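Local structure of iron-containing alcohol dehydrogenase (3JZD) at residues Thr170-Ala175 against Arg201-Gly206; Gly251-Pro256 against Leu321-Asp326; Leu265-Ala270 against Leu348-Glu353; Thr297-Ala302 against Ala307-Arg312. The protein probably reduces maleylacetate to 3-oxoadipate with NADH or NADPH, as a homodimeric member of the iron-containing alcohol dehydrogenase family. All coordinates share one frame; numbering follows the deposited sequence. Where two conformers were deposited one is given.

How the contacts relate
The chain first closes contact 1, which joins neighbouring helices 165-182 and 190-212. It lies in series with the others and finishes before they begin. Contact 2 then opens at 251-256 and contact 3 at 265-270. Contact 4 is a short closure, 297-302 with 307-312, and falls within both larger loops. Contact 2 closes at 321-326 and contact 3 at 348-353, so these two cross. Contact 4 touches contact 1 where L173 CD1 lies 3.7 Å from A302 CB. It joins contact 3 through a probable hydrogen bond, L311 N to A351 O at 2.8 Å. Together they tie the all-helical C-terminal part of the fold into one body.

Contact 1 (Thr170-Ala175 against Arg201-Gly206); sequences TSALNA and RALAAG
L203 reaches across to helix 165-182 and sets its two methyls on two alanines. L203 CD1 lies 3.7 Å from A175 CB. L203 CD2 lies 3.9 Å from A172 CB. The two alanines are one helical turn apart, and the forked end of the leucine spans them. L203 CD1 also passes 4.0 Å from A172 O, so it rests on backbone as well as on methyl. The contact is purely apolar and small, with 122 Å² buried in all.

CB points at the other helix in all three residues. With chi1 of L203 at -72°, CG stays on the side of its own backbone N, and from there the fork reaches the other helix. The small alanines let the backbones come near: A172 CA and L203 CA are 6.4 Å apart.

The next shell is also close. S171 OG bonds to Y123 N, next to T122 of the NAD site. The contact lies near the cofactor pocket, with the A175 side chain about 8 Å from the bound NAD. Helix 217-236 adds C230, which touches both A175 and L203. L173 turns away to L298 and A302 of helix 294-304, and T170 meets helix 257-272.

Contact 2 (Gly251-Pro256 against Leu321-Asp326); sequences GSFNLP and LDRAAD. With CA (calcium ion), chain F.
F253 lies against A324 and R323, and its ring makes the whole apolar part of the contact. The end of helix 241-253 thereby packs on the start of helix 321-328. F253 CE2 is 3.7 Å from A324 CB, and F253 CZ is 4.0 Å from R323 CD. Both groups approach the ring obliquely. The arginine contributes its aliphatic stem. An extended first torsion (chi1 178°) brings CD near the CZ end of the ring, crossing it at a slant. The chain then bends at chi3, and the guanidinium plane stands 58° from the ring plane. F253 lies near the C-terminal end of helix 241-253, just before N254 takes a positive phi. M316, D320 and I327 also touch the F253 side chain, and L249 joins M316 on A324.

The polar part belongs to segment 321-326 alone. D322 O accepts the helical bond from D326 N at 3.2 Å. D322 O also accepts a bond from a water at 2.9 Å, so this carbonyl is held twice. D322 OD1 makes a salt bridge with R345.

Metal bonds form the third kind. D326 binds calcium through both carboxylate oxygens, OD1 at 2.5 Å and OD2 at 2.4 Å. Two waters add further bonds to the calcium at 2.4 Å each, and one of them is the water held by D322 O.

The chemistry is therefore divided. The phenylalanine side is held by dispersion and desolvation. The calcium draws on a carboxylate one turn away from a water-bridged carbonyl, and its charge would probably be offset in part by D326.

Contact 3 (Leu265-Ala270 against Leu348-Glu353); sequences LPHALA and LQAAYE
H267 packs flat against the backbone of helix 341-353 at A350 and A351, and this is the tight part of the contact. One ring face is covered by peptide atoms. A351 CA makes a CH-pi contact 3.9 Å from the H267 ring centroid, 23° off the normal. A350 CB meets the ring at H267 CD2, 3.7 Å away. A chi1 of -57° places the ring between the two helices.

Both ring nitrogens are bonded. NE2 pairs with V355 O, just past the helix end. ND1 pairs with I263 O, one turn back, where the helix is kinked and the N of H267 makes no bond to the turn before. Two carbonyl partners would probably favour a proton on each nitrogen.

The looser edge of the packing is at A350, which is partly exposed. Beyond it, and not touching segment 265-270, Q349 NE2 bonds to E353 OE2 at 2.8 Å within helix 341-353, nearly straight at 165°. The oxygen is met from above the carboxylate plane. Q349 also bonds to R345 and E318.

Around the contact, L348 and Y352 turn to helix 321-328. P266 touches F299 of helix 294-304, and L265 and L269 reach helix 165-182.

Contact 4 (Thr297-Ala302 against Ala307-Arg312); sequences TLFDLA and APVALR
The contact is the C-terminal turn of helix 294-304 and the loop that follows it. A307 N donates to A302 O at 3.1 Å, with an N-H...O angle of 153°. The donor sits 36° out of the carbonyl plane. The bond runs five residues back along the chain and closes the end of the helix. Beside it the methyls of A302 and A307 pack as a simple apolar pair, A302 CB lying 4.1 Å from A307 CB.

V309 points its side chain back at the helix. V309 CB lies 3.7 Å from F299 CE2. V309 CG2 comes to 3.8 Å from F299 CZ, and V309 CG1 stands over one face of the ring, toward its rim. V309 CG1 also reaches A302 CB at 4.0 Å. The valine therefore wedges between ring and alanine, crossing the phenylalanine at about a right angle. A trans chi1 (180°) swings the end of the F299 ring toward the loop, although the bond to CB itself does not point at the loop.

At the ring edge, in its plane, lies D300 OD1; D300 OD2 forms a salt bridge with R356, which also touches F299. P266 packs on F299 from helix 257-272. T170 of helix 165-182 meets A307.

One backbone bond fixes the start of the loop, and apolar packing holds V309, two residues on. The bond gives the A302 carbonyl a partner near the end of the helix, while V309 covers part of the buried F299 ring and stays partly exposed itself.

Contact 1 (Thr170-Ala175 against Arg201-Gly206)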
# COMPACT_ATOMS: atom_id res chain seq x y z
N THR A 170 11.09 9.35 21.20
CA THR A 170 9.81 10.03 21.29
C THR A 170 9.12 10.23 19.94
O THR A 170 7.89 10.03 19.82
CB THR A 170 9.90 11.33 22.11
OG1 THR A 170 10.75 12.25 21.45
CG2 THR A 170 10.38 11.04 23.57
N SER A 171 9.91 10.51 18.90
CA SER A 171 9.32 10.64 17.58
C SER A 171 8.87 9.24 17.13
O SER A 171 7.90 9.11 16.44
CB SER A 171 10.32 11.20 16.57
OG SER A 171 9.71 11.39 15.29
N ALA A 172 9.58 8.21 17.56
CA ALA A 172 9.25 6.85 17.17
C ALA A 172 7.91 6.45 17.77
O ALA A 172 7.14 5.75 17.12
CB ALA A 172 10.36 5.88 17.59
N LEU A 173 7.64 6.89 19.00
CA LEU A 173 6.35 6.61 19.66
C LEU A 173 5.24 7.45 19.05
O LEU A 173 4.11 6.98 18.94
CB LEU A 173 6.46 6.75 21.19
CG LEU A 173 7.12 5.45 21.71
CD1 LEU A 173 7.91 5.61 22.92
CD2 LEU A 173 6.00 4.40 21.89
N ASN A 174 5.57 8.65 18.57
CA ASN A 174 4.61 9.48 17.84
C ASN A 174 4.12 8.67 16.60
O ASN A 174 2.93 8.57 16.34
CB ASN A 174 5.28 10.80 17.50
CG ASN A 174 4.42 11.74 16.71
OD1 ASN A 174 3.20 11.57 16.55
ND2 ASN A 174 5.05 12.77 16.21
N ALA A 175 5.05 8.06 15.89
CA ALA A 175 4.70 7.27 14.71
C ALA A 175 3.85 6.05 15.12
O ALA A 175 2.84 5.77 14.51
CB ALA A 175 5.96 6.83 13.99
N ARG A 201 5.65 -2.96 14.49
CA ARG A 201 6.63 -4.00 14.70
C ARG A 201 8.02 -3.49 14.40
O ARG A 201 8.96 -3.75 15.15
CB ARG A 201 6.32 -5.19 13.80
CG ARG A 201 6.64 -6.51 14.36
CD ARG A 201 6.45 -7.67 13.33
NE ARG A 201 5.47 -7.42 12.25
CZ ARG A 201 4.13 -7.50 12.33
NH1 ARG A 201 3.50 -7.79 13.51
NH2 ARG A 201 3.41 -7.23 11.22
N ALA A 202 8.15 -2.75 13.30
CA ALA A 202 9.44 -2.21 12.88
C ALA A 202 10.01 -1.23 13.93
O ALA A 202 11.18 -1.30 14.29
CB ALA A 202 9.32 -1.55 11.50
N LEU A 203 9.18 -0.32 14.39
CA LEU A 203 9.61 0.66 15.41
C LEU A 203 9.87 0.03 16.77
O LEU A 203 10.83 0.33 17.44
CB LEU A 203 8.60 1.79 15.51
CG LEU A 203 8.66 2.72 14.28
CD1 LEU A 203 7.30 3.34 13.95
CD2 LEU A 203 9.77 3.76 14.42
N ALA A 204 9.02 -0.90 17.15
CA ALA A 204 9.17 -1.56 18.42
C ALA A 204 10.51 -2.28 18.48
O ALA A 204 11.10 -2.35 19.55
CB ALA A 204 8.03 -2.52 18.69
N ALA A 205 10.97 -2.82 17.35
CA ALA A 205 12.28 -3.45 17.28
C ALA A 205 13.39 -2.42 17.06
O ALA A 205 14.51 -2.59 17.54
CB ALA A 205 12.33 -4.45 16.12
N GLY A 206 13.11 -1.40 16.28
CA GLY A 206 14.11 -0.39 16.00
C GLY A 206 14.47 0.54 17.16
O GLY A 206 15.60 1.00 17.24

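Contact 2 (Gly251-Pro256 against Leu321-Asp326)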
# COMPACT_ATOMS: atom_id res chain seq x y z
N GLY A 251 -1.21 22.41 21.76
CA GLY A 251 -1.72 23.71 21.33
C GLY A 251 -2.14 24.61 22.47
O GLY A 251 -1.90 25.79 22.42
N SER A 252 -2.75 24.07 23.51
CA SER A 252 -3.22 24.92 24.59
C SER A 252 -2.18 25.13 25.68
O SER A 252 -2.22 26.11 26.38
CB SER A 252 -4.54 24.36 25.18
OG SER A 252 -5.57 24.33 24.21
N PHE A 253 -1.22 24.24 25.81
CA PHE A 253 -0.24 24.37 26.88
C PHE A 253 1.19 24.41 26.44
O PHE A 253 2.08 24.41 27.29
CB PHE A 253 -0.50 23.28 27.95
CG PHE A 253 -1.90 23.33 28.45
CD1 PHE A 253 -2.28 24.27 29.38
CD2 PHE A 253 -2.88 22.52 27.91
CE1 PHE A 253 -3.59 24.36 29.80
CE2 PHE A 253 -4.17 22.60 28.32
CZ PHE A 253 -4.53 23.55 29.26
N ASN A 254 1.41 24.44 25.13
CA ASN A 254 2.77 24.55 24.56
C ASN A 254 3.71 23.42 24.93
O ASN A 254 4.91 23.62 25.06
CB ASN A 254 3.38 25.93 24.87
CG ASN A 254 2.75 27.05 24.03
OD1 ASN A 254 2.80 27.02 22.81
ND2 ASN A 254 2.16 28.04 24.70
N LEU A 255 3.17 22.21 25.08
CA LEU A 255 4.00 21.06 25.43
C LEU A 255 4.71 20.55 24.17
O LEU A 255 4.15 20.64 23.09
CB LEU A 255 3.17 19.94 25.98
CG LEU A 255 2.29 20.23 27.17
CD1 LEU A 255 1.87 18.86 27.75
CD2 LEU A 255 3.02 21.12 28.19
N PRO A 256 5.95 20.05 24.31
CA PRO A 256 6.67 19.59 23.13
C PRO A 256 5.94 18.42 22.51
O PRO A 256 5.48 17.50 23.21
CB PRO A 256 8.06 19.22 23.66
CG PRO A 256 7.88 19.08 25.13
CD PRO A 256 6.78 20.00 25.52
N LEU A 321 -4.57 20.91 34.54
CA LEU A 321 -5.20 19.68 34.15
C LEU A 321 -6.71 19.83 34.11
O LEU A 321 -7.34 19.33 33.18
CB LEU A 321 -4.76 18.52 35.06
CG LEU A 321 -3.25 18.12 35.02
CD1 LEU A 321 -2.95 17.09 36.16
CD2 LEU A 321 -2.78 17.59 33.64
N ASP A 322 -7.29 20.55 35.08
CA ASP A 322 -8.72 20.77 35.05
C ASP A 322 -9.10 21.46 33.73
O ASP A 322 -10.09 21.06 33.10
CB ASP A 322 -9.20 21.65 36.20
CG ASP A 322 -9.03 21.00 37.58
OD1 ASP A 322 -9.06 19.74 37.73
OD2 ASP A 322 -8.89 21.80 38.54
N ARG A 323 -8.36 22.50 33.33
CA ARG A 323 -8.66 23.21 32.09
C ARG A 323 -8.46 22.29 30.88
O ARG A 323 -9.24 22.29 29.95
CB ARG A 323 -7.79 24.45 31.93
CG ARG A 323 -8.03 25.21 30.62
CD ARG A 323 -7.08 26.40 30.43
NE ARG A 323 -7.21 27.38 31.50
CZ ARG A 323 -8.04 28.43 31.50
NH1 ARG A 323 -8.81 28.71 30.47
NH2 ARG A 323 -8.09 29.21 32.57
N ALA A 324 -7.40 21.51 30.92
CA ALA A 324 -7.13 20.56 29.86
C ALA A 324 -8.29 19.58 29.68
O ALA A 324 -8.61 19.21 28.54
CB ALA A 324 -5.81 19.79 30.15
N ALA A 325 -8.89 19.12 30.77
CA ALA A 325 -10.01 18.20 30.65
C ALA A 325 -11.22 18.95 30.01
O ALA A 325 -11.93 18.38 29.17
CB ALA A 325 -10.40 17.60 31.98
N ASP A 326 -11.44 20.20 30.37
CA ASP A 326 -12.55 20.97 29.73
C ASP A 326 -12.35 21.10 28.23
O ASP A 326 -13.28 20.83 27.48
CB ASP A 326 -12.72 22.34 30.33
CG ASP A 326 -13.19 22.30 31.79
OD1 ASP A 326 -14.05 21.47 32.17
OD2 ASP A 326 -12.68 23.12 32.57
CA CA F . -14.09 22.44 34.43
O HOH W 1 -12.31 20.97 34.92
O HOH W 2 -12.22 23.71 35.18

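Contact 3 (Leu265-Ala270 against Leu348-Glu353)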
# COMPACT_ATOMS: atom_id res chain seq x y z
N LEU A 265 0.20 8.33 24.87
CA LEU A 265 -0.20 7.09 24.22
C LEU A 265 -0.63 5.93 25.16
O LEU A 265 -1.71 5.40 25.01
CB LEU A 265 0.84 6.66 23.20
CG LEU A 265 0.47 5.41 22.43
CD1 LEU A 265 -0.72 5.70 21.56
CD2 LEU A 265 1.76 4.97 21.56
N PRO A 266 0.19 5.54 26.12
CA PRO A 266 -0.31 4.46 26.94
C PRO A 266 -1.68 4.72 27.65
O PRO A 266 -2.49 3.79 27.80
CB PRO A 266 0.81 4.31 27.99
CG PRO A 266 2.07 4.89 27.34
CD PRO A 266 1.50 6.05 26.57
N HIS A 267 -1.91 5.96 28.09
CA HIS A 267 -3.14 6.32 28.82
C HIS A 267 -4.34 6.47 27.90
O HIS A 267 -5.48 6.18 28.29
CB HIS A 267 -2.89 7.57 29.66
CG HIS A 267 -1.75 7.41 30.61
ND1 HIS A 267 -0.46 7.85 30.33
CD2 HIS A 267 -1.66 6.72 31.77
CE1 HIS A 267 0.34 7.49 31.31
NE2 HIS A 267 -0.37 6.81 32.20
N ALA A 268 -4.08 6.94 26.68
CA ALA A 268 -5.13 7.04 25.68
C ALA A 268 -5.50 5.60 25.29
O ALA A 268 -6.69 5.26 25.11
CB ALA A 268 -4.66 7.89 24.44
N LEU A 269 -4.50 4.71 25.18
CA LEU A 269 -4.82 3.31 24.87
C LEU A 269 -5.56 2.68 26.06
O LEU A 269 -6.56 2.00 25.86
CB LEU A 269 -3.59 2.50 24.45
CG LEU A 269 -2.91 2.95 23.13
CD1 LEU A 269 -1.67 2.19 22.87
CD2 LEU A 269 -3.84 2.85 21.90
N ALA A 270 -5.11 2.91 27.29
CA ALA A 270 -5.82 2.34 28.43
C ALA A 270 -7.32 2.78 28.45
O ALA A 270 -8.22 1.98 28.78
CB ALA A 270 -5.14 2.70 29.77
N LEU A 348 -5.76 12.23 32.28
CA LEU A 348 -4.81 13.33 32.37
C LEU A 348 -3.96 13.32 33.65
O LEU A 348 -2.78 13.68 33.61
CB LEU A 348 -5.58 14.65 32.27
CG LEU A 348 -6.06 15.02 30.87
CD1 LEU A 348 -7.05 16.15 30.91
CD2 LEU A 348 -4.86 15.40 30.03
N GLN A 349 -4.56 12.92 34.77
CA GLN A 349 -3.85 12.90 36.03
C GLN A 349 -2.76 11.81 35.97
O GLN A 349 -1.62 12.01 36.41
CB GLN A 349 -4.79 12.59 37.19
CG GLN A 349 -4.13 12.71 38.56
CD GLN A 349 -3.76 14.14 38.87
OE1 GLN A 349 -4.47 15.07 38.47
NE2 GLN A 349 -2.67 14.34 39.58
N ALA A 350 -3.14 10.63 35.46
CA ALA A 350 -2.21 9.50 35.31
C ALA A 350 -1.05 9.83 34.34
O ALA A 350 0.09 9.46 34.58
CB ALA A 350 -2.97 8.22 34.84
N ALA A 351 -1.36 10.51 33.26
CA ALA A 351 -0.36 10.97 32.29
C ALA A 351 0.58 12.00 32.96
O ALA A 351 1.81 11.95 32.76
CB ALA A 351 -1.04 11.61 31.05
N TYR A 352 -0.01 12.89 33.77
CA TYR A 352 0.75 13.93 34.50
C TYR A 352 1.79 13.29 35.41
O TYR A 352 2.96 13.67 35.42
CB TYR A 352 -0.16 14.85 35.34
CG TYR A 352 0.63 15.85 36.15
CD1 TYR A 352 1.17 16.97 35.55
CD2 TYR A 352 0.94 15.61 37.47
CE1 TYR A 352 1.95 17.84 36.25
CE2 TYR A 352 1.72 16.50 38.19
CZ TYR A 352 2.22 17.60 37.57
OH TYR A 352 2.98 18.50 38.27
N GLU A 353 1.34 12.29 36.13
CA GLU A 353 2.14 11.62 37.12
C GLU A 353 3.03 10.54 36.56
O GLU A 353 3.97 10.17 37.20
CB GLU A 353 1.23 11.04 38.21
CG GLU A 353 0.61 12.13 39.12
CD GLU A 353 -0.47 11.60 40.04
OE1 GLU A 353 -0.75 10.39 40.00
OE2 GLU A 353 -1.08 12.40 40.80

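Contact 4 (Thr297-Ala302 against Ala307-Arg312)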
# COMPACT_ATOMS: atom_id res chain seq x y z
N THR A 297 3.01 -2.04 27.81
CA THR A 297 4.12 -2.37 26.95
C THR A 297 4.71 -1.11 26.31
O THR A 297 5.92 -0.96 26.27
CB THR A 297 3.75 -3.48 25.92
OG1 THR A 297 3.29 -4.64 26.62
CG2 THR A 297 4.93 -3.89 25.06
N LEU A 298 3.85 -0.21 25.82
CA LEU A 298 4.32 1.03 25.18
C LEU A 298 4.93 2.00 26.19
O LEU A 298 5.89 2.72 25.90
CB LEU A 298 3.17 1.66 24.35
CG LEU A 298 2.91 0.77 23.12
CD1 LEU A 298 1.60 1.03 22.45
CD2 LEU A 298 4.14 0.96 22.14
N PHE A 299 4.37 2.00 27.40
CA PHE A 299 4.92 2.76 28.50
C PHE A 299 6.35 2.30 28.75
O PHE A 299 7.25 3.13 28.82
CB PHE A 299 4.11 2.53 29.75
CG PHE A 299 4.62 3.28 30.93
CD1 PHE A 299 5.62 2.74 31.73
CD2 PHE A 299 4.07 4.49 31.29
CE1 PHE A 299 6.10 3.42 32.87
CE2 PHE A 299 4.54 5.17 32.44
CZ PHE A 299 5.55 4.64 33.21
N ASP A 300 6.54 0.99 28.89
CA ASP A 300 7.88 0.43 29.11
C ASP A 300 8.84 0.73 27.96
O ASP A 300 10.03 0.93 28.19
CB ASP A 300 7.87 -1.09 29.30
CG ASP A 300 7.22 -1.53 30.57
OD1 ASP A 300 6.96 -0.67 31.44
OD2 ASP A 300 6.93 -2.75 30.68
N LEU A 301 8.35 0.73 26.73
CA LEU A 301 9.22 1.00 25.58
C LEU A 301 9.79 2.42 25.67
O LEU A 301 10.96 2.68 25.30
CB LEU A 301 8.42 0.86 24.28
CG LEU A 301 9.11 0.85 22.92
CD1 LEU A 301 10.13 -0.27 22.92
CD2 LEU A 301 8.03 0.66 21.83
N ALA A 302 8.97 3.34 26.21
CA ALA A 302 9.41 4.72 26.38
C ALA A 302 10.37 4.78 27.55
O ALA A 302 11.48 5.31 27.44
CB ALA A 302 8.22 5.68 26.65
N ALA A 307 12.97 8.01 27.62
CA ALA A 307 12.02 9.08 27.32
C ALA A 307 11.26 9.44 28.61
O ALA A 307 11.08 8.60 29.48
CB ALA A 307 11.02 8.64 26.29
N PRO A 308 10.79 10.68 28.70
CA PRO A 308 9.91 11.08 29.81
C PRO A 308 8.57 10.34 29.65
O PRO A 308 8.14 10.04 28.52
CB PRO A 308 9.72 12.58 29.61
CG PRO A 308 10.07 12.84 28.22
CD PRO A 308 11.03 11.79 27.76
N VAL A 309 7.96 9.99 30.79
CA VAL A 309 6.68 9.27 30.83
C VAL A 309 5.62 10.02 31.67
O VAL A 309 4.52 9.50 31.89
CB VAL A 309 6.90 7.85 31.39
CG1 VAL A 309 7.80 7.04 30.44
CG2 VAL A 309 7.51 7.91 32.84
N ALA A 310 5.95 11.22 32.13
CA ALA A 310 5.07 12.02 32.96
C ALA A 310 5.00 13.40 32.36
O ALA A 310 6.05 14.00 32.09
CB ALA A 310 5.60 12.08 34.40
N LEU A 311 3.78 13.92 32.14
CA LEU A 311 3.63 15.27 31.62
C LEU A 311 4.30 16.28 32.54
O LEU A 311 4.73 17.37 32.11
CB LEU A 311 2.14 15.67 31.43
CG LEU A 311 1.30 14.87 30.45
CD1 LEU A 311 -0.15 15.29 30.55
CD2 LEU A 311 1.88 15.04 28.97
N ARG A 312 4.43 15.92 33.81
CA ARG A 312 5.06 16.77 34.80
C ARG A 312 6.47 17.15 34.33
O ARG A 312 6.94 18.25 34.56
CB ARG A 312 5.17 16.04 36.15
CG ARG A 312 5.79 16.90 37.28
CD ARG A 312 6.25 16.14 38.55
NE ARG A 312 5.61 14.83 38.68
CZ ARG A 312 6.10 13.68 38.16
NH1 ARG A 312 7.25 13.65 37.47
NH2 ARG A 312 5.43 12.55 38.33